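Local coordinates for protein sensory box histidine kinase/response regulator (Burkholderia thailandensis, PDB 3MR0) that probably senses a signal through this PAS domain and relays it by phosphotransfer as part of a two-component sensor kinase, at residues K40-E48 with Y86-D94; F95-Q103 with V116-R127. All coordinates share one frame; numbering follows the deposited sequence.

Contact 1: K40-E48 with Y86-D94; sequences KIMGYEDHE and YRVRTRSGD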
loop_
_atom_site.group_PDB
_atom_site.type_symbol
_atom_site.label_atom_id
_atom_site.label_comp_id
_atom_site.label_asym_id
_atom_site.label_seq_id
_atom_site.Cartn_x
_atom_site.Cartn_y
_atom_site.Cartn_z
ATOM N N LYS A 40 8.186 -4.668 8.319
ATOM C CA LYS A 40 8.422 -3.704 9.360
ATOM C C LYS A 40 7.359 -2.615 9.339
ATOM O O LYS A 40 6.779 -2.302 10.375
ATOM C CB LYS A 40 9.823 -3.126 9.253
ATOM C CG LYS A 40 10.100 -2.024 10.266
ATOM C CD LYS A 40 9.591 -2.377 11.670
ATOM C CE LYS A 40 10.431 -3.451 12.334
ATOM N NZ LYS A 40 10.265 -3.420 13.819
ATOM N N ILE A 41 7.093 -2.052 8.162
ATOM C CA ILE A 41 6.088 -0.994 8.028
ATOM C C ILE A 41 4.723 -1.407 8.584
ATOM O O ILE A 41 3.983 -0.566 9.071
ATOM C CB ILE A 41 5.959 -0.514 6.558
ATOM C CG1 ILE A 41 7.205 0.265 6.126
ATOM C CG2 ILE A 41 4.706 0.340 6.351
ATOM C CD1 ILE A 41 7.246 0.544 4.642
HETATM N N MSE A 42 4.393 -2.695 8.521
HETATM C CA MSE A 42 3.160 -3.205 9.147
HETATM C C MSE A 42 3.315 -3.334 10.675
HETATM O O MSE A 42 2.359 -3.662 11.391
HETATM C CB MSE A 42 2.726 -4.547 8.551
HETATM C CG MSE A 42 2.430 -4.513 7.072
HETATM SE SE MSE A 42 1.043 -3.231 6.583
HETATM C CE MSE A 42 -0.405 -3.970 7.654
ATOM N N GLY A 43 4.534 -3.076 11.151
ATOM C CA GLY A 43 4.866 -3.127 12.563
ATOM C C GLY A 43 5.439 -4.460 12.995
ATOM O O GLY A 43 5.534 -4.714 14.191
ATOM N N TYR A 44 5.822 -5.308 12.036
ATOM C CA TYR A 44 6.259 -6.673 12.338
ATOM C C TYR A 44 7.730 -6.909 12.049
ATOM O O TYR A 44 8.226 -6.530 10.995
ATOM C CB TYR A 44 5.446 -7.694 11.543
ATOM C CG TYR A 44 3.983 -7.785 11.935
ATOM C CD1 TYR A 44 3.531 -8.753 12.819
ATOM C CD2 TYR A 44 3.053 -6.895 11.405
ATOM C CE1 TYR A 44 2.198 -8.822 13.170
ATOM C CE2 TYR A 44 1.716 -6.957 11.748
ATOM C CZ TYR A 44 1.292 -7.918 12.636
ATOM O OH TYR A 44 -0.045 -7.961 12.969
ATOM N N GLU A 45 8.428 -7.550 12.982
ATOM C CA GLU A 45 9.797 -7.978 12.711
ATOM C C GLU A 45 9.809 -9.069 11.643
ATOM O O GLU A 45 8.831 -9.795 11.462
ATOM C CB GLU A 45 10.482 -8.496 13.976
ATOM C CG GLU A 45 10.810 -7.433 14.990
ATOM C CD GLU A 45 11.645 -6.280 14.417
ATOM O OE1 GLU A 45 12.457 -6.499 13.492
ATOM O OE2 GLU A 45 11.494 -5.144 14.915
ATOM N N ASP A 46 10.947 -9.202 10.966
ATOM C CA ASP A 46 11.107 -10.124 9.843
ATOM C C ASP A 46 10.581 -11.528 10.168
ATOM O O ASP A 46 9.930 -12.159 9.357
ATOM C CB ASP A 46 12.593 -10.150 9.442
ATOM C CG ASP A 46 12.848 -10.854 8.114
ATOM O OD1 ASP A 46 11.887 -11.102 7.339
ATOM O OD2 ASP A 46 14.035 -11.144 7.845
ATOM N N HIS A 47 10.850 -11.996 11.375
ATOM C CA HIS A 47 10.463 -13.341 11.791
ATOM C C HIS A 47 9.031 -13.456 12.305
ATOM O O HIS A 47 8.551 -14.563 12.542
ATOM C CB HIS A 47 11.409 -13.844 12.892
ATOM C CG HIS A 47 11.096 -13.298 14.257
ATOM N ND1 HIS A 47 11.746 -12.209 14.792
ATOM C CD2 HIS A 47 10.204 -13.698 15.193
ATOM C CE1 HIS A 47 11.271 -11.966 15.999
ATOM N NE2 HIS A 47 10.333 -12.853 16.266
ATOM N N GLU A 48 8.358 -12.327 12.509
ATOM C CA GLU A 48 6.982 -12.340 13.009
ATOM C C GLU A 48 5.925 -12.527 11.913
ATOM O O GLU A 48 4.727 -12.450 12.174
ATOM C CB GLU A 48 6.700 -11.069 13.792
ATOM C CG GLU A 48 7.561 -10.926 15.004
ATOM C CD GLU A 48 7.420 -9.568 15.625
ATOM O OE1 GLU A 48 6.511 -8.829 15.231
ATOM O OE2 GLU A 48 8.226 -9.229 16.506
ATOM N N TYR A 86 -3.726 5.004 1.736
ATOM C CA TYR A 86 -4.766 4.505 2.628
ATOM C C TYR A 86 -4.246 4.058 3.992
ATOM O O TYR A 86 -3.041 3.996 4.209
ATOM C CB TYR A 86 -5.563 3.385 1.957
ATOM C CG TYR A 86 -4.782 2.136 1.593
ATOM C CD1 TYR A 86 -4.716 1.044 2.469
ATOM C CD2 TYR A 86 -4.171 2.026 0.359
ATOM C CE1 TYR A 86 -4.040 -0.107 2.123
ATOM C CE2 TYR A 86 -3.498 0.886 -0.003
ATOM C CZ TYR A 86 -3.437 -0.182 0.878
ATOM O OH TYR A 86 -2.768 -1.323 0.488
ATOM N N ARG A 87 -5.166 3.755 4.905
ATOM C CA ARG A 87 -4.807 3.362 6.251
ATOM C C ARG A 87 -4.827 1.853 6.392
ATOM O O ARG A 87 -5.751 1.188 5.913
ATOM C CB ARG A 87 -5.758 3.999 7.278
ATOM C CG ARG A 87 -5.526 5.487 7.517
ATOM C CD ARG A 87 -6.781 6.156 8.008
ATOM N NE ARG A 87 -7.839 6.057 7.007
ATOM C CZ ARG A 87 -9.029 6.645 7.098
ATOM N NH1 ARG A 87 -9.322 7.393 8.159
ATOM N NH2 ARG A 87 -9.922 6.491 6.127
ATOM N N VAL A 88 -3.793 1.329 7.052
ATOM C CA VAL A 88 -3.694 -0.081 7.423
ATOM C C VAL A 88 -3.454 -0.243 8.923
ATOM O O VAL A 88 -2.754 0.561 9.546
ATOM C CB VAL A 88 -2.580 -0.845 6.667
ATOM C CG1 VAL A 88 -2.943 -1.023 5.214
ATOM C CG2 VAL A 88 -1.237 -0.174 6.828
ATOM N N ARG A 89 -4.059 -1.281 9.496
ATOM C CA ARG A 89 -3.892 -1.607 10.903
ATOM C C ARG A 89 -2.570 -2.356 11.091
ATOM O O ARG A 89 -2.357 -3.439 10.530
ATOM C CB ARG A 89 -5.081 -2.444 11.404
ATOM C CG ARG A 89 -5.193 -2.535 12.917
ATOM C CD ARG A 89 -6.402 -3.351 13.354
ATOM N NE ARG A 89 -7.663 -2.600 13.341
ATOM C CZ ARG A 89 -8.173 -1.959 14.392
ATOM N NH1 ARG A 89 -7.522 -1.957 15.548
ATOM N NH2 ARG A 89 -9.333 -1.317 14.288
ATOM N N THR A 90 -1.676 -1.761 11.867
ATOM C CA THR A 90 -0.367 -2.351 12.133
ATOM C C THR A 90 -0.451 -3.463 13.205
ATOM O O THR A 90 -1.504 -3.691 13.807
ATOM C CB THR A 90 0.634 -1.259 12.528
ATOM O OG1 THR A 90 0.171 -0.590 13.698
ATOM C CG2 THR A 90 0.747 -0.234 11.415
ATOM N N ARG A 91 0.656 -4.160 13.419
ATOM C CA ARG A 91 0.690 -5.298 14.335
ATOM C C ARG A 91 -0.020 -4.954 15.619
ATOM O O ARG A 91 -0.750 -5.763 16.195
ATOM C CB ARG A 91 2.129 -5.629 14.672
ATOM C CG ARG A 91 2.287 -6.466 15.896
ATOM C CD ARG A 91 3.750 -6.640 16.212
ATOM N NE ARG A 91 3.936 -7.463 17.396
ATOM C CZ ARG A 91 4.034 -6.986 18.630
ATOM N NH1 ARG A 91 3.982 -5.679 18.846
ATOM N NH2 ARG A 91 4.183 -7.824 19.651
ATOM N N SER A 92 0.219 -3.731 16.060
ATOM C CA SER A 92 -0.190 -3.276 17.362
ATOM C C SER A 92 -1.545 -2.630 17.263
ATOM O O SER A 92 -1.883 -1.767 18.074
ATOM C CB SER A 92 0.799 -2.238 17.845
ATOM O OG SER A 92 0.847 -1.165 16.919
ATOM N N GLY A 93 -2.311 -3.021 16.253
ATOM C CA GLY A 93 -3.669 -2.543 16.106
ATOM C C GLY A 93 -3.804 -1.057 15.862
ATOM O O GLY A 93 -4.925 -0.564 15.784
ATOM N N ASP A 94 -2.676 -0.350 15.734
ATOM C CA ASP A 94 -2.663 1.101 15.440
ATOM C C ASP A 94 -2.569 1.384 13.931
ATOM O O ASP A 94 -1.836 0.710 13.199
ATOM C CB ASP A 94 -1.507 1.805 16.168
ATOM C CG ASP A 94 -1.984 2.769 17.260
ATOM O OD1 ASP A 94 -3.197 2.846 17.543
ATOM O OD2 ASP A 94 -1.129 3.454 17.849
HETATM O O HOH W 1 4.085 -3.616 16.313
HETATM O O HOH W 2 -1.563 -6.503 11.249
#

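Contact 2: F95-Q103 with V116-R127; sequences FRWIQSRGQ and VGWIMDVTDRKR. With SO4 (sulfate ion), chain C.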
loop_
_atom_site.group_PDB
_atom_site.type_symbol
_atom_site.label_atom_id
_atom_site.label_comp_id
_atom_site.label_asym_id
_atom_site.label_seq_id
_atom_site.Cartn_x
_atom_site.Cartn_y
_atom_site.Cartn_z
ATOM N N PHE A 95 -3.307 2.387 13.469
ATOM C CA PHE A 95 -3.353 2.658 12.042
ATOM C C PHE A 95 -2.229 3.556 11.595
ATOM O O PHE A 95 -1.874 4.503 12.283
ATOM C CB PHE A 95 -4.712 3.238 11.644
ATOM C CG PHE A 95 -5.810 2.217 11.647
ATOM C CD1 PHE A 95 -6.605 2.035 12.768
ATOM C CD2 PHE A 95 -6.021 1.418 10.542
ATOM C CE1 PHE A 95 -7.614 1.063 12.782
ATOM C CE2 PHE A 95 -7.009 0.467 10.536
ATOM C CZ PHE A 95 -7.814 0.279 11.668
ATOM N N ARG A 96 -1.657 3.241 10.441
ATOM C CA ARG A 96 -0.733 4.143 9.772
ATOM C C ARG A 96 -1.216 4.380 8.338
ATOM O O ARG A 96 -1.950 3.568 7.779
ATOM C CB ARG A 96 0.685 3.550 9.740
ATOM C CG ARG A 96 1.223 3.054 11.087
ATOM C CD ARG A 96 1.657 4.184 12.058
ATOM N NE ARG A 96 2.820 4.942 11.578
ATOM C CZ ARG A 96 3.475 5.874 12.272
ATOM N NH1 ARG A 96 4.509 6.497 11.708
ATOM N NH2 ARG A 96 3.112 6.176 13.520
ATOM N N TRP A 97 -0.804 5.483 7.730
ATOM C CA TRP A 97 -1.073 5.692 6.322
ATOM C C TRP A 97 0.097 5.156 5.521
ATOM O O TRP A 97 1.247 5.354 5.888
ATOM C CB TRP A 97 -1.227 7.172 5.990
ATOM C CG TRP A 97 -2.496 7.785 6.463
ATOM C CD1 TRP A 97 -2.757 8.280 7.709
ATOM C CD2 TRP A 97 -3.671 8.004 5.687
ATOM N NE1 TRP A 97 -4.038 8.777 7.760
ATOM C CE2 TRP A 97 -4.620 8.621 6.525
ATOM C CE3 TRP A 97 -4.028 7.720 4.365
ATOM C CZ2 TRP A 97 -5.895 8.975 6.076
ATOM C CZ3 TRP A 97 -5.305 8.074 3.928
ATOM C CH2 TRP A 97 -6.210 8.699 4.777
ATOM N N ILE A 98 -0.215 4.468 4.432
ATOM C CA ILE A 98 0.784 4.084 3.445
ATOM C C ILE A 98 0.382 4.620 2.069
ATOM O O ILE A 98 -0.812 4.752 1.761
ATOM C CB ILE A 98 0.956 2.533 3.350
ATOM C CG1 ILE A 98 -0.388 1.829 3.091
ATOM C CG2 ILE A 98 1.631 1.973 4.586
ATOM C CD1 ILE A 98 -0.264 0.308 2.895
ATOM N N GLN A 99 1.376 4.936 1.244
ATOM C CA GLN A 99 1.156 5.066 -0.198
ATOM C C GLN A 99 1.535 3.723 -0.835
ATOM O O GLN A 99 2.591 3.174 -0.524
ATOM C CB GLN A 99 2.015 6.183 -0.791
ATOM C CG GLN A 99 1.943 6.249 -2.301
ATOM C CD GLN A 99 2.920 7.241 -2.892
ATOM O OE1 GLN A 99 3.949 7.541 -2.285
ATOM N NE2 GLN A 99 2.618 7.734 -4.088
ATOM N N SER A 100 0.662 3.178 -1.685
ATOM C CA SER A 100 0.936 1.906 -2.375
ATOM C C SER A 100 0.888 2.134 -3.879
ATOM O O SER A 100 -0.086 2.683 -4.405
ATOM C CB SER A 100 -0.043 0.801 -1.955
ATOM O OG SER A 100 0.309 -0.461 -2.488
ATOM N N ARG A 101 1.938 1.688 -4.563
ATOM C CA ARG A 101 2.068 1.836 -6.013
ATOM C C ARG A 101 2.539 0.517 -6.619
ATOM O O ARG A 101 3.397 -0.156 -6.069
ATOM C CB ARG A 101 3.056 2.959 -6.339
ATOM C CG ARG A 101 3.181 3.301 -7.802
ATOM C CD ARG A 101 4.225 4.408 -8.025
ATOM N NE ARG A 101 3.838 5.702 -7.449
ATOM C CZ ARG A 101 4.511 6.841 -7.632
ATOM N NH1 ARG A 101 5.609 6.858 -8.372
ATOM N NH2 ARG A 101 4.085 7.963 -7.072
ATOM N N GLY A 102 1.978 0.148 -7.759
ATOM C CA GLY A 102 2.282 -1.143 -8.330
ATOM C C GLY A 102 1.852 -1.286 -9.766
ATOM O O GLY A 102 1.097 -0.472 -10.283
ATOM N N GLN A 103 2.349 -2.348 -10.389
ATOM C CA GLN A 103 2.143 -2.602 -11.797
ATOM C C GLN A 103 1.924 -4.085 -11.992
ATOM O O GLN A 103 2.771 -4.909 -11.617
ATOM C CB GLN A 103 3.349 -2.161 -12.615
ATOM C CG GLN A 103 3.195 -2.455 -14.109
ATOM C CD GLN A 103 2.048 -1.676 -14.729
ATOM O OE1 GLN A 103 2.051 -0.460 -14.699
ATOM N NE2 GLN A 103 1.062 -2.368 -15.277
ATOM N N VAL A 116 3.706 -6.190 -9.136
ATOM C CA VAL A 116 4.820 -5.841 -8.261
ATOM C C VAL A 116 4.761 -4.381 -7.868
ATOM O O VAL A 116 4.440 -3.530 -8.688
ATOM C CB VAL A 116 6.169 -6.097 -8.927
ATOM C CG1 VAL A 116 7.285 -5.868 -7.924
ATOM C CG2 VAL A 116 6.226 -7.510 -9.470
ATOM N N GLY A 117 5.084 -4.084 -6.619
ATOM C CA GLY A 117 5.046 -2.716 -6.166
ATOM C C GLY A 117 5.680 -2.514 -4.816
ATOM O O GLY A 117 6.406 -3.355 -4.302
ATOM N N TRP A 118 5.407 -1.361 -4.238
ATOM C CA TRP A 118 5.988 -1.008 -2.963
ATOM C C TRP A 118 4.979 -0.311 -2.060
ATOM O O TRP A 118 3.886 0.065 -2.485
ATOM C CB TRP A 118 7.216 -0.118 -3.172
ATOM C CG TRP A 118 7.046 1.064 -4.140
ATOM C CD1 TRP A 118 7.459 1.114 -5.446
ATOM C CD2 TRP A 118 6.474 2.356 -3.861
ATOM N NE1 TRP A 118 7.166 2.329 -5.992
ATOM C CE2 TRP A 118 6.561 3.116 -5.046
ATOM C CE3 TRP A 118 5.878 2.940 -2.730
ATOM C CZ2 TRP A 118 6.081 4.418 -5.138
ATOM C CZ3 TRP A 118 5.397 4.239 -2.819
ATOM C CH2 TRP A 118 5.503 4.964 -4.016
ATOM N N ILE A 119 5.351 -0.142 -0.806
ATOM C CA ILE A 119 4.608 0.709 0.085
ATOM C C ILE A 119 5.592 1.646 0.793
ATOM O O ILE A 119 6.747 1.294 1.011
ATOM C CB ILE A 119 3.774 -0.099 1.117
ATOM C CG1 ILE A 119 4.672 -0.984 1.995
ATOM C CG2 ILE A 119 2.702 -0.911 0.412
ATOM C CD1 ILE A 119 3.962 -1.573 3.205
HETATM N N MSE A 120 5.127 2.844 1.132
HETATM C CA MSE A 120 5.884 3.755 1.985
HETATM C C MSE A 120 4.973 4.244 3.093
HETATM O O MSE A 120 3.770 4.427 2.858
HETATM C CB MSE A 120 6.437 4.939 1.187
HETATM C CG MSE A 120 7.670 4.601 0.399
HETATM SE SE MSE A 120 8.656 6.181 -0.167
HETATM C CE MSE A 120 7.546 6.761 -1.628
ATOM N N ASP A 121 5.530 4.450 4.282
ATOM C CA ASP A 121 4.747 5.000 5.386
ATOM C C ASP A 121 4.699 6.500 5.253
ATOM O O ASP A 121 5.730 7.148 5.388
ATOM C CB ASP A 121 5.330 4.644 6.759
ATOM C CG ASP A 121 4.369 4.977 7.890
ATOM O OD1 ASP A 121 3.937 6.138 7.992
ATOM O OD2 ASP A 121 4.000 4.073 8.664
ATOM N N VAL A 122 3.510 7.034 4.974
ATOM C CA VAL A 122 3.307 8.474 4.772
ATOM C C VAL A 122 2.447 9.100 5.880
ATOM O O VAL A 122 1.793 10.115 5.664
ATOM C CB VAL A 122 2.680 8.792 3.378
ATOM C CG1 VAL A 122 3.620 8.358 2.243
ATOM C CG2 VAL A 122 1.287 8.166 3.241
ATOM N N THR A 123 2.469 8.494 7.068
ATOM C CA THR A 123 1.602 8.910 8.151
ATOM C C THR A 123 1.797 10.356 8.525
ATOM O O THR A 123 0.824 11.099 8.595
ATOM C CB THR A 123 1.761 8.015 9.410
ATOM O OG1 THR A 123 1.530 6.652 9.047
ATOM C CG2 THR A 123 0.756 8.408 10.481
ATOM N N ASP A 124 3.045 10.752 8.769
ATOM C CA ASP A 124 3.363 12.110 9.253
ATOM C C ASP A 124 2.969 13.221 8.302
ATOM O O ASP A 124 2.527 14.277 8.741
ATOM C CB ASP A 124 4.842 12.238 9.628
ATOM C CG ASP A 124 5.127 11.693 10.999
ATOM O OD1 ASP A 124 4.148 11.405 11.713
ATOM O OD2 ASP A 124 6.317 11.552 11.363
ATOM N N ARG A 125 3.151 13.004 7.006
ATOM C CA ARG A 125 2.645 13.956 6.033
ATOM C C ARG A 125 1.133 14.046 6.124
ATOM O O ARG A 125 0.592 15.140 6.082
ATOM C CB ARG A 125 3.036 13.602 4.597
ATOM C CG ARG A 125 2.214 14.407 3.584
ATOM C CD ARG A 125 2.841 14.433 2.212
ATOM N NE ARG A 125 3.171 13.091 1.750
ATOM C CZ ARG A 125 2.326 12.287 1.123
ATOM N NH1 ARG A 125 1.088 12.685 0.869
ATOM N NH2 ARG A 125 2.719 11.085 0.757
ATOM N N LYS A 126 0.456 12.901 6.255
ATOM C CA LYS A 126 -1.013 12.888 6.290
ATOM C C LYS A 126 -1.553 13.572 7.558
ATOM O O LYS A 126 -2.628 14.202 7.523
ATOM C CB LYS A 126 -1.579 11.467 6.100
ATOM C CG LYS A 126 -1.260 10.814 4.751
ATOM C CD LYS A 126 -2.000 11.445 3.605
ATOM C CE LYS A 126 -3.465 11.452 3.855
ATOM N NZ LYS A 126 -4.180 12.088 2.704
ATOM N N ARG A 127 -0.795 13.457 8.651
ATOM C CA ARG A 127 -1.095 14.140 9.917
ATOM C C ARG A 127 -1.074 15.651 9.742
ATOM O O ARG A 127 -1.977 16.349 10.196
ATOM C CB ARG A 127 -0.089 13.737 11.020
ATOM C CG ARG A 127 -0.244 12.302 11.568
ATOM C CD ARG A 127 1.007 11.843 12.342
ATOM N NE ARG A 127 0.761 10.637 13.153
ATOM C CZ ARG A 127 1.702 9.787 13.575
ATOM N NH1 ARG A 127 2.976 9.977 13.269
ATOM N NH2 ARG A 127 1.365 8.726 14.295
HETATM S S SO4 C . 6.518 11.428 2.443
HETATM O O1 SO4 C . 6.217 12.829 2.703
HETATM O O2 SO4 C . 6.682 10.680 3.678
HETATM O O3 SO4 C . 5.418 10.861 1.694
HETATM O O4 SO4 C . 7.737 11.275 1.662
#

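Contact 1: K40-E48 with Y86-D94
Tyr44 lays one face of its ring against the side chain of Arg91, so that an aromatic plane on one loop supports an aliphatic stem from the other. Arg91 CB stands 3.3 Å from the centroid of the Tyr44 ring, a close CH-pi contact 19° off the ring normal. The Arg91 chain leaves CA with CG trans to the backbone N (chi1 162°) and stays extended as far as NE, which carries it past the ring, and its guanidinium stands almost upright to it, the planes 83° apart. Glu48 OE1 lies 3.6 Å from Arg91 NE, a long salt bridge in which the oxygen sits well out of the guanidinium plane and no N-H points at it. The backbones join directly here: Arg91 N donates to Met42 O at 2.7 Å. Met42 O belongs to the turn that ends helix 36-41, where Gly43, with positive phi, closes a Schellman motif. The selenomethionine side chain of Met42 bends at chi2 and chi3 to meet Val88 at about a right angle, SE lying 3.8 Å from Val88 CG2. One water joins Gly43 O to Arg91 NH1, and another links Tyr44 OH with Arg89 O. The chemistry implies that one direct backbone bond and the ring fix the position of Arg91, while within these segments its charge is probably met loosely, by the long pairing with Glu48 and by water.

Contact 2: F95-Q103 with V116-R127
The hairpin of strands 95-106 and 112-121 in the PAS-domain sheet, with the start of the C-terminal helix 123-140, forms this contact. The strands pair antiparallel from Ile98-Asp121 to Gln103-Val116. Gly102 and Gly117 face each other in a non-hydrogen-bonded pair, their CA atoms only 3.8 Å apart. On the face bearing Gln99 and Arg101, Trp118 and Arg101 run side by side, and Arg101 CB lies over one face of the indole, 3.9 Å from the centroid of the six-membered ring of Trp118, a CH-pi contact. Gln99 turns its amide nearly upright to the same indole and brings OE1 to its edge, 3.5 Å from Trp118 CH2; Asp83 on the neighbouring strand holds both Gln99 NE2 and Arg101 NE. Ile98 and Ile119 meet on the other face, where Ile41 of helix 36-41 packs on both.

Where strand gives way to helix, Asp121 OD1 accepts from Thr123 N and Thr123 OG1, the first bond making an Asx turn. Thr123 OG1 also accepts from Trp97 N at 2.9 Å. Arg96 NE reaches the syn side of Asp121 OD2 at 3.3 Å, almost straight (173°) and within the guanidinium plane, while Thr123 CB lies over one guanidinium face. Lys126, bent at chi2 and chi3, folds across the indole of Trp97: CE stands 3.7 Å from the centroid of the six-membered ring and NZ makes a cation-pi contact. Arg125 holds a sulfate, probably from the crystallisation liquor, through NE and NH2. An antiparallel hairpin leading straight into a C-terminal helix is typical of PAS domains in sensor kinases, where that helix commonly leads toward the kinase core.

Strands 82-89 and 95-106 are sheet neighbours, and the two contacts touch along them, where Tyr86 O lies 2.9 Å from Ile98 N, and just beyond, where Thr90 CG2 of the connecting loop packs on Arg96 CG. Contact 2 runs close to the centre of the chain and rests on a ladder of backbone bonds, with charged and aromatic pairs set along its outer face and around the helix start. Contact 1 lies farther out, between the turn after helix 36-41 and the loop joining those two strands, and buries about a third as much surface. Both nevertheless reach the same pocket, where Tyr86 and Val88 line a bound polyether, probably from the crystallisation liquor, together with Ile98 and Ser100.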